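Local coordinates for fimbrium subunit Fim1C (Bacteroides vulgatus, PDB 4QB7), which is probably a component of the fimbrial tip of this gut bacterium, whose surface filaments mediate cell adhesion and biofilm formation, at residues 126-131 / 135-140; 199-204 / 283-288. All blocks are in the same frame, centred on the assembly; numbering follows the deposited sequence.

Contact 1 (126-131 / 135-140)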
# COMPACT_ATOMS: atom_id res chain seq x y z
N PHE A 126 2.62 1.26 -12.39
CA PHE A 126 1.51 1.41 -11.46
C PHE A 126 1.20 2.88 -11.13
O PHE A 126 2.11 3.67 -10.88
CB PHE A 126 1.86 0.62 -10.19
CG PHE A 126 0.84 0.62 -9.08
CD1 PHE A 126 -0.31 -0.16 -9.16
CD2 PHE A 126 1.05 1.35 -7.91
CE1 PHE A 126 -1.24 -0.17 -8.13
CE2 PHE A 126 0.12 1.34 -6.88
CZ PHE A 126 -1.02 0.58 -6.99
N GLU A 127 -0.11 3.21 -11.15
CA GLU A 127 -0.66 4.52 -10.80
C GLU A 127 -1.52 4.38 -9.56
O GLU A 127 -2.29 3.43 -9.44
CB GLU A 127 -1.48 5.13 -11.95
CG GLU A 127 -1.65 6.64 -11.80
CD GLU A 127 -2.71 7.34 -12.62
OE1 GLU A 127 -3.14 6.80 -13.66
OE2 GLU A 127 -3.10 8.46 -12.23
N VAL A 128 -1.36 5.31 -8.62
CA VAL A 128 -2.12 5.34 -7.37
C VAL A 128 -3.54 5.84 -7.66
O VAL A 128 -3.70 6.90 -8.27
CB VAL A 128 -1.40 6.19 -6.29
CG1 VAL A 128 -2.22 6.26 -5.01
CG2 VAL A 128 -0.02 5.63 -5.99
N LYS A 129 -4.55 5.06 -7.23
CA LYS A 129 -5.98 5.34 -7.37
C LYS A 129 -6.39 6.30 -6.23
O LYS A 129 -6.34 5.92 -5.07
CB LYS A 129 -6.75 4.01 -7.30
CG LYS A 129 -7.88 3.81 -8.29
CD LYS A 129 -8.16 2.32 -8.46
CE LYS A 129 -9.43 2.04 -9.24
NZ LYS A 129 -9.42 0.70 -9.90
N THR A 130 -6.76 7.55 -6.57
CA THR A 130 -7.16 8.58 -5.57
C THR A 130 -8.69 8.76 -5.48
O THR A 130 -9.15 9.46 -4.59
CB THR A 130 -6.50 9.92 -5.89
OG1 THR A 130 -6.96 10.37 -7.17
CG2 THR A 130 -4.97 9.85 -5.88
N SER A 131 -9.46 8.10 -6.37
CA SER A 131 -10.91 8.17 -6.47
C SER A 131 -11.60 7.58 -5.24
O SER A 131 -10.98 6.84 -4.49
CB SER A 131 -11.39 7.47 -7.73
OG SER A 131 -11.17 6.06 -7.69
N LYS A 135 -10.59 5.41 -0.91
CA LYS A 135 -11.11 4.14 -0.43
C LYS A 135 -10.99 3.06 -1.47
O LYS A 135 -11.32 1.91 -1.18
CB LYS A 135 -12.57 4.29 0.08
CG LYS A 135 -12.70 5.41 1.14
CD LYS A 135 -13.86 5.29 2.10
CE LYS A 135 -14.31 6.62 2.66
NZ LYS A 135 -15.29 7.29 1.75
N ASP A 136 -10.45 3.39 -2.65
CA ASP A 136 -10.28 2.45 -3.75
C ASP A 136 -8.81 2.10 -4.04
O ASP A 136 -8.55 1.44 -5.04
CB ASP A 136 -10.90 3.03 -5.03
CG ASP A 136 -12.41 3.12 -5.08
OD1 ASP A 136 -13.07 2.62 -4.14
OD2 ASP A 136 -12.93 3.70 -6.08
N MSE A 137 -7.85 2.55 -3.19
CA MSE A 137 -6.41 2.33 -3.38
C MSE A 137 -6.13 0.85 -3.41
O MSE A 137 -6.74 0.08 -2.66
CB MSE A 137 -5.55 3.03 -2.31
CG MSE A 137 -5.84 4.53 -2.17
SE MSE A 137 -4.77 5.37 -0.84
CE MSE A 137 -3.47 6.09 -1.90
N ILE A 138 -5.23 0.45 -4.31
CA ILE A 138 -4.85 -0.94 -4.51
C ILE A 138 -3.69 -1.31 -3.59
O ILE A 138 -2.71 -0.58 -3.50
CB ILE A 138 -4.50 -1.11 -6.01
CG1 ILE A 138 -5.69 -0.77 -6.96
CG2 ILE A 138 -3.85 -2.46 -6.31
CD1 ILE A 138 -7.01 -1.45 -6.71
N ASP A 139 -3.80 -2.46 -2.91
CA ASP A 139 -2.71 -3.02 -2.10
C ASP A 139 -1.97 -3.99 -3.04
O ASP A 139 -2.31 -5.18 -3.10
CB ASP A 139 -3.26 -3.69 -0.82
CG ASP A 139 -2.24 -4.41 0.04
OD1 ASP A 139 -1.02 -4.17 -0.14
OD2 ASP A 139 -2.67 -5.22 0.92
N LEU A 140 -1.03 -3.44 -3.85
CA LEU A 140 -0.26 -4.17 -4.84
C LEU A 140 0.71 -5.12 -4.16
O LEU A 140 1.58 -4.68 -3.41
CB LEU A 140 0.48 -3.22 -5.80
CG LEU A 140 1.33 -3.88 -6.91
CD1 LEU A 140 0.47 -4.56 -7.95
CD2 LEU A 140 2.30 -2.89 -7.53
O HOH W 1 -3.93 2.56 -5.86
O HOH W 2 -8.79 5.52 -3.94

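Contact 2 (199-204 / 283-288). With SO4 (sulfate ion), chain Q.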
# COMPACT_ATOMS: atom_id res chain seq x y z
N SER A 199 7.04 18.52 -4.17
CA SER A 199 6.92 18.65 -5.61
C SER A 199 7.68 17.55 -6.37
O SER A 199 7.24 17.18 -7.46
CB SER A 199 7.40 20.02 -6.07
OG SER A 199 8.61 20.41 -5.45
N THR A 200 8.81 17.03 -5.81
CA THR A 200 9.59 16.00 -6.52
C THR A 200 9.99 14.83 -5.58
O THR A 200 11.08 14.29 -5.72
CB THR A 200 10.85 16.62 -7.20
OG1 THR A 200 11.59 17.42 -6.26
CG2 THR A 200 10.52 17.45 -8.42
N THR A 201 9.07 14.39 -4.69
CA THR A 201 9.36 13.35 -3.69
C THR A 201 8.51 12.09 -3.83
O THR A 201 9.07 11.00 -3.85
CB THR A 201 9.19 13.96 -2.27
OG1 THR A 201 9.99 15.13 -2.15
CG2 THR A 201 9.53 12.98 -1.16
N LEU A 202 7.18 12.23 -3.85
CA LEU A 202 6.21 11.15 -3.86
C LEU A 202 5.66 10.88 -5.26
O LEU A 202 4.96 11.73 -5.82
CB LEU A 202 5.05 11.47 -2.88
CG LEU A 202 4.09 10.33 -2.53
CD1 LEU A 202 4.81 9.20 -1.81
CD2 LEU A 202 2.95 10.83 -1.69
N TYR A 203 5.92 9.68 -5.79
CA TYR A 203 5.43 9.29 -7.11
C TYR A 203 3.95 8.99 -7.07
O TYR A 203 3.47 8.37 -6.10
CB TYR A 203 6.14 8.01 -7.63
CG TYR A 203 7.62 8.11 -7.90
CD1 TYR A 203 8.17 9.25 -8.48
CD2 TYR A 203 8.47 7.02 -7.67
CE1 TYR A 203 9.53 9.34 -8.75
CE2 TYR A 203 9.84 7.11 -7.93
CZ TYR A 203 10.36 8.27 -8.47
OH TYR A 203 11.70 8.40 -8.73
N ASN A 204 3.23 9.35 -8.15
CA ASN A 204 1.84 8.94 -8.27
C ASN A 204 1.78 7.83 -9.31
O ASN A 204 0.83 7.06 -9.33
CB ASN A 204 0.91 10.11 -8.60
CG ASN A 204 1.06 10.62 -9.98
OD1 ASN A 204 2.16 10.85 -10.47
ND2 ASN A 204 -0.04 10.73 -10.68
N GLY A 283 10.35 16.42 6.87
CA GLY A 283 9.62 17.48 6.19
C GLY A 283 9.61 17.38 4.69
O GLY A 283 9.07 18.28 4.04
N ASP A 284 10.18 16.28 4.12
CA ASP A 284 10.10 16.01 2.68
C ASP A 284 8.62 15.77 2.40
O ASP A 284 8.07 16.31 1.45
CB ASP A 284 10.99 14.83 2.26
CG ASP A 284 12.44 15.19 1.93
OD1 ASP A 284 12.86 16.32 2.26
OD2 ASP A 284 13.14 14.35 1.31
N LEU A 285 7.97 15.04 3.32
CA LEU A 285 6.53 14.81 3.36
C LEU A 285 5.98 15.50 4.61
O LEU A 285 6.62 15.48 5.67
CB LEU A 285 6.19 13.32 3.35
CG LEU A 285 6.56 12.54 2.10
CD1 LEU A 285 6.31 11.12 2.29
CD2 LEU A 285 5.80 13.03 0.89
N LYS A 286 4.82 16.16 4.48
CA LYS A 286 4.19 16.87 5.59
C LYS A 286 2.69 16.61 5.64
O LYS A 286 2.11 16.25 4.63
CB LYS A 286 4.39 18.40 5.45
CG LYS A 286 5.81 18.88 5.57
CD LYS A 286 5.84 20.37 5.33
CE LYS A 286 7.01 20.81 4.49
NZ LYS A 286 8.25 20.83 5.29
N LEU A 287 2.07 16.87 6.79
CA LEU A 287 0.63 16.84 6.99
C LEU A 287 0.13 18.27 7.24
O LEU A 287 0.87 19.07 7.80
CB LEU A 287 0.24 15.94 8.18
CG LEU A 287 0.57 14.45 8.13
CD1 LEU A 287 0.20 13.79 9.45
CD2 LEU A 287 -0.15 13.74 7.01
N LYS A 288 -1.09 18.59 6.82
CA LYS A 288 -1.78 19.87 7.08
C LYS A 288 -3.02 19.48 7.87
O LYS A 288 -3.86 18.74 7.36
CB LYS A 288 -2.11 20.63 5.78
CG LYS A 288 -0.91 21.08 4.94
CD LYS A 288 -0.00 22.07 5.67
CE LYS A 288 0.98 22.72 4.74
NZ LYS A 288 0.36 23.86 4.03
S SO4 Q . 14.60 6.34 -9.46
O1 SO4 Q . 15.40 7.26 -8.64
O2 SO4 Q . 14.54 6.80 -10.86
O3 SO4 Q . 15.21 5.01 -9.41
O4 SO4 Q . 13.26 6.27 -8.90

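Contact 1 (126-131 / 135-140)
Phe126 meets Leu140 and Ile138 where the chain of this fimbrillin-like fold doubles back between strand 123-127 of one beta sheet and strand 141-143 of another. The segments run antiparallel, their end-to-end directions 171° apart. Leu140 CD2 lies over one face of the Phe126 ring, a CH-pi contact 4.2 Å from the centroid and 18° off the normal, whereas Ile138 comes in at the ring edge, CG2 being 3.9 Å from Phe126 CE1. Setting CG anti to the backbone N (chi1 -180°) turns the phenyl group to this pair. Farther along, the CE methyl of Met137, a selenomethionine, meets Val128 CG1, and the extended Lys129 side chain brings CD to 3.6 Å from Asp136 O. Ser131 OG gives Asp136 OD2 a weak hydrogen bond, while Asp136 OD1 accepts one from Asn132. Two waters replace a direct backbone ladder. Water 2 donates to Lys129 O and Ser131 O and accepts from Asp136 N. Phe126 and Leu140 both also touch Leu168 of strand 159-178 and Trp215 of strand 214-217. Water 1 accepts from Lys129 N and from Ile138 N, each at 2.9 Å.

Contact 2 (199-204 / 283-288)
Thr201 and Leu202 meet Asp284 and Leu285 through carbon atoms alone, and the two segments bury just 164 Å² between them. The apolar part centres on one methyl: Leu285 CD2 lies 4.1 Å from Leu202 CB and 4.3 Å from Thr201 CG2. That same threonine methyl stands 4.2 Å from Asp284 CB, the two side chains crossing at about a right angle. Thr201 presents CG2 because chi1 of -55° puts OG1 beside the backbone N and swings the methyl anti to it. Both leucine side chains also touch Phe319, in a neighbouring loop.

Polar interactions run within the segments or outward from them. Lys286 folds back so that NZ donates to Gly283 O at 3.0 Å, in the carbonyl plane and on a lone pair, with a C=O...N angle of 122°. Gly283 has a positive phi, at which any side chain would jam against the preceding carbonyl oxygen.

On the other segment, Tyr203 OH donates to sulfate O4 at 2.6 Å, the acceptor lying at the ring edge and in its plane; the anion probably came from the crystallisation liquor. The Tyr203 ring also meets that of Tyr224, their planes inclined at about 30°. A phenylalanine here lacks the hydroxyl, and sulfate O4 would probably be left without this donor.

Backbone pairing places the halves: Leu202 bonds to Phe225 and Leu285 to Leu314. The arrangement is a small apolar junction between two antiparallel sheets of the fimbrillin-like fold, formed just ahead of strands 203-209 and 286-296.

Overall arrangement
Contact 1 is the more central, about 8 Å from the chain centre against 16 Å for contact 2, and buries 448 Å² rather than 164 Å². Both are only partly buried. Contact 1 combines an aromatic and aliphatic cluster with a water-bridged backbone; contact 2 relies on a few carbon contacts, while its hydrogen bonds, such as those of Lys286 and Tyr203, lie within a segment or point outward. Contact 1 closes a short local turn, whereas contact 2 joins segments 79 residues apart. They share a sheet: strands 123-127 and 203-209 are neighbours, and Val128 N lies 2.9 Å from Asn204 O, a probable hydrogen bond, although the contact centres are about 17 Å apart.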